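Local coordinates for protein PrimPol AEP domain (PP-N190) (PDB 6ZP9) that probably acts as the primase-polymerase domain that makes DNA for cyanophage S-2L, whose genome carries 2-aminoadenine in place of adenine, at residues L20-L25 against S68-G73; A37-P40 against K45-A48; D60-G65 against P168-G173; F114-R117 against I123-Y126. One frame throughout, in Å; residues are numbered along the deposited sequence.

Contact 1. Residues L20-L25 against S68-G73; sequences LLHLSL and SYIVVG
His22 is held by its ND1, which is hydrogen-bonded to the backbone N of Ala165, and it presents one face of its ring to Ile70. Ile70 CD1 sits over the middle of that face. It lies 4.1 Å from the centroid of the His22 ring and only 4° off the ring normal. This is a CH-pi contact. The two side chains run past each other in opposite senses, with the methyl over the face of the ring. Ile70 CG1 stands between the backbone N and the carbonyl carbon (chi1 49°), and chi2 of 170° stretches the branch beyond it. This extended branch brings CD1 to the helix. The same methyl also touches the next helix residue, with Leu23 CD1 4.0 Å from Ile70 CD1. The end of the Leu23 side chain comes nearer the strand than its CB does. One carbon of the strand thus serves two neighbours on the helix. The contact is small, at 117 Å² in total, but all three residues are buried. Leu23 continues the apolar layer onto Ile30 and Leu53. Helix 16-25 also packs on Ile178, through Leu21, His22 and Leu25. Helix 16-25 therefore touches both antiparallel sheets, strand 67-71 of one and strand 177-179 of the other. Such a two-sheet alpha/beta build is consistent with the catalytic core of archaeo-eukaryotic primases.

Contact 2. Residues A37-P40 against K45-A48; sequences AIWP and KVKA
Trp39 and Val46 meet across the connection of a beta hairpin. Strand 34-38 ends just before Trp39, and the return strand 49-52 starts just after Ala48. The two strands are antiparallel neighbours, paired by backbone bonds between Ala37 and Trp49. The aromatic contact is a CH-pi one. Val46 CG2 lies over the indole, 3.7 Å from the centroid of the five-membered ring of Trp39 and 15° off its normal. Pro40 CD lies over the opposite face of the indole, so both faces are covered, each off-centre. Trp39 CG is anti to the backbone N (chi1 -168°), which swings the indole toward the returning chain. Its NE1 is hydrogen-bonded to Asp44 OD2, and its ring meets Phe66 edge-to-face. Apolar contact adds Trp39 CB and Val46 CB at 3.5 Å. Ile38 CG1 and Ala48 CB touch more loosely, at 4.5 Å. The polar link between the backbones runs through one water. It accepts from Trp39 N at 2.9 Å and donates to Val46 O at 2.8 Å. Nearer the strands the chains close in directly, and a bent CA-H...O contact forms, with Ala48 CA 3.1 Å from Ala37 O.

Contact 3. Residues D60-G65 against P168-G173; sequences DAVTQG and PHQRTG
Pro168 and Gln170 pack against the C-terminal turn of helix 55-64, which ends in a Schellman motif at Gly65. Gly65 has a positive phi of 120°, and its N bonds back to Ala61 O and weakly to Val62 O. Pro168 comes first. Its ring puts CG 3.5 Å from Val62 CG1, a close apolar contact. Gln170 carries the polar part. Its chain bends at chi2 (-74°), folding the amide back over the helix end. Gln170 NE2 donates to Val62 O at 3.0 Å, in the carbonyl plane and on a lone pair, although the N-H...O angle is only 139°. Its stronger partner is Phe66 O, so the amide nitrogen serves two backbone carbonyls. The other amide atom is used as well: a water donates to Gln170 OE1 at 2.8 Å and weakly to Val62 O. Val62 O thus takes the bond from Gln170 NE2 and weak ones from Gly65 N and the water. Gln170 N is held by Asn67 OD1. The hydrogen bonds of Gln170 tie the loop after strand 161-163 to the end of helix 55-64 and the start of strand 67-71. Beside these bonds, Gln170 CG rests 3.4 Å from Gly65 O.

Contact 4. Residues F114-R117 against I123-Y126; sequences FQLR and IHHY
The rings of Phe114 and Tyr126 form an offset stack, with centroids 4.4 Å apart and planes at 10°. Phe114 CZ lies over one face of the Tyr126 ring, toward its rim. In return Tyr126 CB lies over one face of the Phe114 ring, 3.8 Å from its centroid. Among the closest carbons are Phe114 CE2 and Tyr126 CD1, 3.4 Å apart. Phe114 CG is placed between the backbone N and the carbonyl carbon (chi1 69°), and this brings its ring across to the partner strand. On the other face of the sheet Gln115 NE2 meets the edge of the His125 ring. It donates to His125 ND1 at 2.9 Å, tilted 18° from the ring plane. Val101 O also binds NE2, and Asn180 ND2 binds OE1, so both ends of the buried amide are fixed. The His125 ring in turn meets Trp92. Leu116 CB and His124 CB lie on the Phe114 side, 4.0 Å apart. Backbone bonds set the register. His124 N donates to Leu116 O at 3.0 Å, and Leu116 N to His124 O at 2.9 Å. Tyr126 N donates to Phe114 O at 3.1 Å, while the return bond from Phe114 N is weak. His124 NE2 has a weak bond to Glu91 OE1. The arrangement is an antiparallel beta hairpin at the middle of a four-stranded sheet, and His124 probably corresponds to the sxH-motif histidine of archaeo-eukaryotic primases.

In the fold
From the N terminus, helix 16-25 comes first, and contact 1 brings strand 67-71 back to it. Contact 2 is nested in that loop and closes a short hairpin connection between strands 34-38 and 49-52. Contact 3 opens on helix 55-64, still inside the loop of contact 1, and closes after strand 161-163, so the two cross. Contact 4 lies within the long loop of contact 3 and forms a hairpin of the second sheet. Contacts 2 and 3 touch where Trp39 and Pro40 meet Gly65. Contacts 1 and 4 touch through His22, which joins the helix to Leu116 and so links both sheets.

Contact 1. Residues L20-L25 against S68-G73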
loop_
_atom_site.group_PDB
_atom_site.type_symbol
_atom_site.label_atom_id
_atom_site.label_comp_id
_atom_site.label_asym_id
_atom_site.label_seq_id
_atom_site.Cartn_x
_atom_site.Cartn_y
_atom_site.Cartn_z
ATOM N N LEU A 20 -1.016 -0.246 13.055
ATOM C CA LEU A 20 -2.077 -1.224 13.278
ATOM C C LEU A 20 -3.329 -0.874 12.482
ATOM O O LEU A 20 -4.028 -1.771 11.996
ATOM C CB LEU A 20 -2.391 -1.332 14.769
ATOM C CG LEU A 20 -1.254 -2.008 15.545
ATOM C CD1 LEU A 20 -1.552 -1.994 17.028
ATOM C CD2 LEU A 20 -1.008 -3.437 15.053
ATOM N N LEU A 21 -3.613 0.426 12.314
ATOM C CA LEU A 21 -4.759 0.836 11.507
ATOM C C LEU A 21 -4.575 0.439 10.048
ATOM O O LEU A 21 -5.520 -0.027 9.405
ATOM C CB LEU A 21 -4.988 2.345 11.631
ATOM C CG LEU A 21 -6.118 2.901 10.759
ATOM C CD1 LEU A 21 -7.475 2.364 11.179
ATOM C CD2 LEU A 21 -6.110 4.424 10.766
ATOM N N HIS A 22 -3.370 0.630 9.505
ATOM C CA HIS A 22 -3.079 0.188 8.142
ATOM C C HIS A 22 -3.362 -1.300 7.979
ATOM O O HIS A 22 -4.042 -1.716 7.032
ATOM C CB HIS A 22 -1.615 0.503 7.806
ATOM C CG HIS A 22 -1.321 0.579 6.339
ATOM N ND1 HIS A 22 -0.160 1.141 5.844
ATOM C CD2 HIS A 22 -2.028 0.162 5.257
ATOM C CE1 HIS A 22 -0.163 1.067 4.522
ATOM N NE2 HIS A 22 -1.287 0.482 4.141
ATOM N N LEU A 23 -2.854 -2.115 8.909
ATOM C CA LEU A 23 -3.093 -3.558 8.863
ATOM C C LEU A 23 -4.574 -3.883 9.019
ATOM O O LEU A 23 -5.101 -4.767 8.331
ATOM C CB LEU A 23 -2.285 -4.261 9.961
ATOM C CG LEU A 23 -0.892 -4.797 9.607
ATOM C CD1 LEU A 23 -0.079 -3.739 8.925
ATOM C CD2 LEU A 23 -0.177 -5.257 10.858
ATOM N N SER A 24 -5.252 -3.184 9.935
ATOM C CA SER A 24 -6.662 -3.433 10.196
ATOM C C SER A 24 -7.514 -3.135 8.966
ATOM O O SER A 24 -8.372 -3.935 8.574
ATOM C CB SER A 24 -7.109 -2.575 11.379
ATOM O OG SER A 24 -8.352 -3.031 11.869
ATOM N N LEU A 25 -7.303 -1.978 8.351
ATOM C CA LEU A 25 -8.087 -1.642 7.174
ATOM C C LEU A 25 -7.827 -2.621 6.032
ATOM O O LEU A 25 -8.718 -2.875 5.215
ATOM C CB LEU A 25 -7.789 -0.208 6.752
ATOM C CG LEU A 25 -8.197 0.866 7.771
ATOM C CD1 LEU A 25 -7.715 2.239 7.294
ATOM C CD2 LEU A 25 -9.703 0.879 7.999
ATOM N N SER A 68 9.838 2.684 5.173
ATOM C CA SER A 68 9.073 1.560 5.696
ATOM C C SER A 68 7.960 1.176 4.734
ATOM O O SER A 68 7.192 2.039 4.298
ATOM C CB SER A 68 8.466 1.906 7.055
ATOM O OG SER A 68 9.478 2.184 8.007
ATOM N N TYR A 69 7.853 -0.124 4.455
ATOM C CA TYR A 69 6.888 -0.680 3.515
ATOM C C TYR A 69 6.365 -2.004 4.057
ATOM O O TYR A 69 7.050 -2.702 4.815
ATOM C CB TYR A 69 7.513 -0.954 2.139
ATOM C CG TYR A 69 8.147 0.245 1.478
ATOM C CD1 TYR A 69 9.427 0.660 1.836
ATOM C CD2 TYR A 69 7.470 0.966 0.495
ATOM C CE1 TYR A 69 10.023 1.766 1.234
ATOM C CE2 TYR A 69 8.054 2.073 -0.113
ATOM C CZ TYR A 69 9.337 2.468 0.260
ATOM O OH TYR A 69 9.946 3.560 -0.332
ATOM N N ILE A 70 5.165 -2.382 3.615
ATOM C CA ILE A 70 4.661 -3.729 3.858
ATOM C C ILE A 70 4.241 -4.365 2.544
ATOM O O ILE A 70 3.776 -3.690 1.624
ATOM C CB ILE A 70 3.476 -3.755 4.848
ATOM C CG1 ILE A 70 2.414 -2.711 4.457
ATOM C CG2 ILE A 70 3.987 -3.581 6.284
ATOM C CD1 ILE A 70 1.107 -2.864 5.253
ATOM N N VAL A 71 4.397 -5.682 2.465
ATOM C CA VAL A 71 3.780 -6.436 1.385
ATOM C C VAL A 71 2.275 -6.452 1.623
ATOM O O VAL A 71 1.805 -6.910 2.672
ATOM C CB VAL A 71 4.350 -7.858 1.319
ATOM C CG1 VAL A 71 3.742 -8.613 0.135
ATOM C CG2 VAL A 71 5.859 -7.816 1.230
ATOM N N VAL A 72 1.510 -5.932 0.660
ATOM C CA VAL A 72 0.059 -5.876 0.834
ATOM C C VAL A 72 -0.543 -7.277 0.743
ATOM O O VAL A 72 -1.336 -7.688 1.602
ATOM C CB VAL A 72 -0.572 -4.904 -0.183
ATOM C CG1 VAL A 72 -2.096 -4.910 -0.069
ATOM C CG2 VAL A 72 -0.031 -3.479 0.014
ATOM N N GLY A 73 -0.151 -8.045 -0.273
ATOM C CA GLY A 73 -0.638 -9.402 -0.397
ATOM C C GLY A 73 -0.146 -10.304 0.728
ATOM O O GLY A 73 0.766 -9.979 1.492
#

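Contact 2. Residues A37-P40 against K45-A48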
loop_
_atom_site.group_PDB
_atom_site.type_symbol
_atom_site.label_atom_id
_atom_site.label_comp_id
_atom_site.label_asym_id
_atom_site.label_seq_id
_atom_site.Cartn_x
_atom_site.Cartn_y
_atom_site.Cartn_z
ATOM N N ALA A 37 12.180 -2.855 4.665
ATOM C CA ALA A 37 12.845 -1.585 4.920
ATOM C C ALA A 37 13.766 -1.303 3.736
ATOM O O ALA A 37 14.620 -2.132 3.402
ATOM C CB ALA A 37 13.623 -1.634 6.237
ATOM N N ILE A 38 13.574 -0.159 3.086
ATOM C CA ILE A 38 14.320 0.193 1.883
ATOM C C ILE A 38 15.113 1.464 2.155
ATOM O O ILE A 38 14.563 2.442 2.675
ATOM C CB ILE A 38 13.397 0.385 0.667
ATOM C CG1 ILE A 38 12.492 -0.840 0.495
ATOM C CG2 ILE A 38 14.228 0.635 -0.589
ATOM C CD1 ILE A 38 11.593 -0.752 -0.706
ATOM N N TRP A 39 16.400 1.446 1.800
ATOM C CA TRP A 39 17.253 2.603 2.033
ATOM C C TRP A 39 16.894 3.735 1.066
ATOM O O TRP A 39 16.693 3.497 -0.129
ATOM C CB TRP A 39 18.719 2.205 1.869
ATOM C CG TRP A 39 19.665 3.243 2.353
ATOM C CD1 TRP A 39 20.503 4.016 1.591
ATOM C CD2 TRP A 39 19.871 3.641 3.711
ATOM N NE1 TRP A 39 21.218 4.875 2.402
ATOM C CE2 TRP A 39 20.849 4.659 3.706
ATOM C CE3 TRP A 39 19.324 3.235 4.931
ATOM C CZ2 TRP A 39 21.288 5.279 4.876
ATOM C CZ3 TRP A 39 19.766 3.851 6.095
ATOM C CH2 TRP A 39 20.742 4.861 6.057
ATOM N N PRO A 40 16.801 4.977 1.547
ATOM C CA PRO A 40 16.280 6.051 0.691
ATOM C C PRO A 40 17.188 6.434 -0.463
ATOM O O PRO A 40 16.684 6.995 -1.442
ATOM C CB PRO A 40 16.108 7.229 1.661
ATOM C CG PRO A 40 16.052 6.620 3.000
ATOM C CD PRO A 40 16.931 5.410 2.949
ATOM N N LYS A 45 23.611 1.919 -2.285
ATOM C CA LYS A 45 23.527 0.478 -2.523
ATOM C C LYS A 45 23.514 -0.304 -1.209
ATOM O O LYS A 45 24.368 -1.154 -0.935
ATOM C CB LYS A 45 24.655 0.025 -3.448
ATOM C CG LYS A 45 24.468 0.554 -4.870
ATOM C CD LYS A 45 25.794 0.864 -5.504
ATOM C CE LYS A 45 26.253 -0.283 -6.388
ATOM N NZ LYS A 45 25.859 -0.078 -7.820
ATOM N N VAL A 46 22.502 0.021 -0.388
ATOM C CA VAL A 46 22.234 -0.615 0.898
ATOM C C VAL A 46 21.175 -1.687 0.690
ATOM O O VAL A 46 20.180 -1.466 -0.007
ATOM C CB VAL A 46 21.777 0.434 1.924
ATOM C CG1 VAL A 46 21.362 -0.211 3.227
ATOM C CG2 VAL A 46 22.881 1.445 2.163
ATOM N N LYS A 47 21.392 -2.852 1.281
ATOM C CA LYS A 47 20.463 -3.963 1.121
ATOM C C LYS A 47 19.158 -3.723 1.884
ATOM O O LYS A 47 19.160 -3.315 3.049
ATOM C CB LYS A 47 21.119 -5.252 1.605
ATOM C CG LYS A 47 20.319 -6.503 1.333
ATOM C CD LYS A 47 21.061 -7.716 1.861
ATOM C CE LYS A 47 20.458 -8.995 1.332
ATOM N NZ LYS A 47 21.158 -10.162 1.920
ATOM N N ALA A 48 18.033 -3.993 1.225
ATOM C CA ALA A 48 16.740 -3.897 1.893
ATOM C C ALA A 48 16.596 -4.993 2.946
ATOM O O ALA A 48 17.147 -6.088 2.811
ATOM C CB ALA A 48 15.598 -4.007 0.879
HETATM O O HOH W 1 17.514 -0.731 0.253
#

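Contact 3. Residues D60-G65 against P168-G173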
loop_
_atom_site.group_PDB
_atom_site.type_symbol
_atom_site.label_atom_id
_atom_site.label_comp_id
_atom_site.label_asym_id
_atom_site.label_seq_id
_atom_site.Cartn_x
_atom_site.Cartn_y
_atom_site.Cartn_z
ATOM N N ASP A 60 14.126 -0.219 14.886
ATOM C CA ASP A 60 15.518 -0.280 14.450
ATOM C C ASP A 60 15.692 0.258 13.032
ATOM O O ASP A 60 16.640 1.004 12.756
ATOM C CB ASP A 60 16.014 -1.722 14.533
ATOM C CG ASP A 60 17.526 -1.828 14.443
ATOM O OD1 ASP A 60 18.211 -0.831 14.753
ATOM O OD2 ASP A 60 18.032 -2.912 14.076
ATOM N N ALA A 61 14.799 -0.117 12.114
ATOM C CA ALA A 61 14.927 0.348 10.735
ATOM C C ALA A 61 14.727 1.859 10.628
ATOM O O ALA A 61 15.470 2.539 9.910
ATOM C CB ALA A 61 13.928 -0.390 9.840
ATOM N N VAL A 62 13.730 2.404 11.330
ATOM C CA VAL A 62 13.445 3.834 11.222
ATOM C C VAL A 62 14.590 4.658 11.797
ATOM O O VAL A 62 15.055 5.618 11.172
ATOM C CB VAL A 62 12.112 4.177 11.909
ATOM C CG1 VAL A 62 11.947 5.692 12.013
ATOM C CG2 VAL A 62 10.939 3.550 11.145
ATOM N N THR A 63 15.070 4.304 12.992
ATOM C CA THR A 63 16.172 5.081 13.561
ATOM C C THR A 63 17.453 4.942 12.742
ATOM O O THR A 63 18.260 5.875 12.709
ATOM C CB THR A 63 16.436 4.675 15.012
ATOM O OG1 THR A 63 16.828 3.300 15.056
ATOM C CG2 THR A 63 15.202 4.865 15.867
ATOM N N GLN A 64 17.675 3.784 12.077
ATOM C CA GLN A 64 18.839 3.641 11.207
ATOM C C GLN A 64 18.715 4.472 9.938
ATOM O O GLN A 64 19.736 4.818 9.334
ATOM C CB GLN A 64 19.082 2.195 10.863
ATOM C CG GLN A 64 19.944 1.468 11.864
ATOM C CD GLN A 64 20.294 0.066 11.410
ATOM O OE1 GLN A 64 20.817 -0.140 10.304
ATOM N NE2 GLN A 64 19.980 -0.918 12.250
ATOM N N GLY A 65 17.497 4.786 9.507
ATOM C CA GLY A 65 17.315 5.677 8.377
ATOM C C GLY A 65 16.579 5.091 7.186
ATOM O O GLY A 65 16.598 5.695 6.114
ATOM N N PRO A 168 8.096 7.461 9.172
ATOM C CA PRO A 168 8.517 8.665 8.450
ATOM C C PRO A 168 8.998 8.391 7.031
ATOM O O PRO A 168 9.629 7.365 6.737
ATOM C CB PRO A 168 9.652 9.219 9.319
ATOM C CG PRO A 168 10.158 8.053 10.083
ATOM C CD PRO A 168 8.979 7.153 10.315
ATOM N N HIS A 169 8.658 9.337 6.151
ATOM C CA HIS A 169 9.318 9.533 4.868
ATOM C C HIS A 169 10.666 10.178 5.163
ATOM O O HIS A 169 10.723 11.334 5.585
ATOM C CB HIS A 169 8.420 10.411 4.001
ATOM C CG HIS A 169 8.979 10.763 2.661
ATOM N ND1 HIS A 169 8.871 9.933 1.570
ATOM C CD2 HIS A 169 9.600 11.883 2.220
ATOM C CE1 HIS A 169 9.432 10.508 0.523
ATOM N NE2 HIS A 169 9.878 11.696 0.888
ATOM N N GLN A 170 11.753 9.422 4.986
ATOM C CA GLN A 170 13.027 9.826 5.578
ATOM C C GLN A 170 13.593 11.110 4.983
ATOM O O GLN A 170 14.358 11.802 5.660
ATOM C CB GLN A 170 14.047 8.700 5.441
ATOM C CG GLN A 170 13.763 7.493 6.319
ATOM C CD GLN A 170 14.075 7.729 7.790
ATOM O OE1 GLN A 170 14.510 8.808 8.176
ATOM N NE2 GLN A 170 13.890 6.697 8.612
ATOM N N ARG A 171 13.229 11.448 3.749
ATOM C CA ARG A 171 13.768 12.654 3.131
ATOM C C ARG A 171 13.263 13.908 3.836
ATOM O O ARG A 171 14.020 14.870 4.020
ATOM C CB ARG A 171 13.412 12.692 1.639
ATOM C CG ARG A 171 14.021 13.864 0.857
ATOM C CD ARG A 171 13.557 13.855 -0.606
ATOM N NE ARG A 171 12.097 13.744 -0.723
ATOM C CZ ARG A 171 11.288 14.721 -1.134
ATOM N NH1 ARG A 171 11.782 15.902 -1.475
ATOM N NH2 ARG A 171 9.978 14.516 -1.200
ATOM N N THR A 172 11.993 13.916 4.251
ATOM C CA THR A 172 11.389 15.076 4.895
ATOM C C THR A 172 11.076 14.874 6.369
ATOM O O THR A 172 10.919 15.862 7.092
ATOM C CB THR A 172 10.090 15.463 4.176
ATOM O OG1 THR A 172 9.070 14.505 4.487
ATOM C CG2 THR A 172 10.298 15.483 2.681
ATOM N N GLY A 173 10.977 13.636 6.837
ATOM C CA GLY A 173 10.531 13.381 8.185
ATOM C C GLY A 173 9.029 13.345 8.369
ATOM O O GLY A 173 8.572 13.000 9.466
HETATM O O HOH W 2 14.587 9.034 10.947
#

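Contact 4. Residues F114-R117 against I123-Y126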
loop_
_atom_site.group_PDB
_atom_site.type_symbol
_atom_site.label_atom_id
_atom_site.label_comp_id
_atom_site.label_asym_id
_atom_site.label_seq_id
_atom_site.Cartn_x
_atom_site.Cartn_y
_atom_site.Cartn_z
ATOM N N PHE A 114 -9.894 3.629 1.698
ATOM C CA PHE A 114 -9.107 4.609 2.439
ATOM C C PHE A 114 -7.980 5.101 1.547
ATOM O O PHE A 114 -7.701 4.535 0.490
ATOM C CB PHE A 114 -8.554 4.049 3.753
ATOM C CG PHE A 114 -7.481 2.999 3.589
ATOM C CD1 PHE A 114 -7.818 1.675 3.396
ATOM C CD2 PHE A 114 -6.143 3.329 3.702
ATOM C CE1 PHE A 114 -6.851 0.699 3.288
ATOM C CE2 PHE A 114 -5.154 2.353 3.596
ATOM C CZ PHE A 114 -5.517 1.028 3.387
ATOM N N GLN A 115 -7.351 6.182 1.982
ATOM C CA GLN A 115 -6.239 6.784 1.269
ATOM C C GLN A 115 -5.084 6.965 2.239
ATOM O O GLN A 115 -5.249 6.875 3.457
ATOM C CB GLN A 115 -6.648 8.123 0.624
ATOM C CG GLN A 115 -7.786 7.949 -0.378
ATOM C CD GLN A 115 -8.230 9.242 -1.008
ATOM O OE1 GLN A 115 -8.831 10.093 -0.341
ATOM N NE2 GLN A 115 -7.967 9.397 -2.308
ATOM N N LEU A 116 -3.900 7.195 1.684
ATOM C CA LEU A 116 -2.702 7.300 2.499
ATOM C C LEU A 116 -1.833 8.436 1.983
ATOM O O LEU A 116 -1.526 8.497 0.787
ATOM C CB LEU A 116 -1.916 5.986 2.498
ATOM C CG LEU A 116 -0.767 5.958 3.510
ATOM C CD1 LEU A 116 -0.754 4.639 4.258
ATOM C CD2 LEU A 116 0.549 6.176 2.791
ATOM N N ARG A 117 -1.463 9.319 2.891
ATOM C CA ARG A 117 -0.511 10.378 2.586
ATOM C C ARG A 117 0.878 9.863 2.935
ATOM O O ARG A 117 1.125 9.495 4.082
ATOM C CB ARG A 117 -0.868 11.653 3.403
ATOM C CG ARG A 117 -0.323 12.972 2.881
ATOM C CD ARG A 117 -1.437 14.019 2.743
ATOM N NE ARG A 117 -2.377 13.968 3.859
ATOM C CZ ARG A 117 -3.667 14.304 3.792
ATOM N NH1 ARG A 117 -4.433 14.205 4.876
ATOM N NH2 ARG A 117 -4.195 14.747 2.654
ATOM N N ILE A 123 -0.265 10.328 -3.457
ATOM C CA ILE A 123 -1.301 9.756 -2.605
ATOM C C ILE A 123 -1.468 8.292 -2.984
ATOM O O ILE A 123 -1.392 7.930 -4.171
ATOM C CB ILE A 123 -2.623 10.530 -2.783
ATOM C CG1 ILE A 123 -2.446 12.019 -2.443
ATOM C CG2 ILE A 123 -3.781 9.861 -2.006
ATOM C CD1 ILE A 123 -2.062 12.315 -0.992
ATOM N N HIS A 124 -1.692 7.436 -1.991
ATOM C CA HIS A 124 -1.995 6.031 -2.228
ATOM C C HIS A 124 -3.485 5.784 -2.011
ATOM O O HIS A 124 -4.055 6.239 -1.013
ATOM C CB HIS A 124 -1.161 5.137 -1.310
ATOM C CG HIS A 124 0.296 5.115 -1.660
ATOM N ND1 HIS A 124 1.210 4.307 -1.016
ATOM C CD2 HIS A 124 0.996 5.806 -2.590
ATOM C CE1 HIS A 124 2.408 4.495 -1.540
ATOM N NE2 HIS A 124 2.306 5.399 -2.497
ATOM N N HIS A 125 -4.112 5.081 -2.953
ATOM C CA HIS A 125 -5.539 4.787 -2.915
ATOM C C HIS A 125 -5.738 3.288 -2.761
ATOM O O HIS A 125 -5.107 2.507 -3.476
ATOM C CB HIS A 125 -6.235 5.265 -4.193
ATOM C CG HIS A 125 -5.816 6.631 -4.625
ATOM N ND1 HIS A 125 -6.507 7.768 -4.266
ATOM C CD2 HIS A 125 -4.774 7.047 -5.383
ATOM C CE1 HIS A 125 -5.905 8.826 -4.780
ATOM N NE2 HIS A 125 -4.851 8.416 -5.462
ATOM N N TYR A 126 -6.618 2.889 -1.849
ATOM C CA TYR A 126 -6.913 1.484 -1.602
ATOM C C TYR A 126 -8.407 1.191 -1.716
ATOM O O TYR A 126 -9.242 1.946 -1.209
ATOM C CB TYR A 126 -6.466 1.065 -0.218
ATOM C CG TYR A 126 -4.982 0.973 0.023
ATOM C CD1 TYR A 126 -4.238 2.107 0.338
ATOM C CD2 TYR A 126 -4.339 -0.255 0.002
ATOM C CE1 TYR A 126 -2.895 2.017 0.611
ATOM C CE2 TYR A 126 -2.998 -0.355 0.264
ATOM C CZ TYR A 126 -2.282 0.777 0.574
ATOM O OH TYR A 126 -0.939 0.671 0.851
#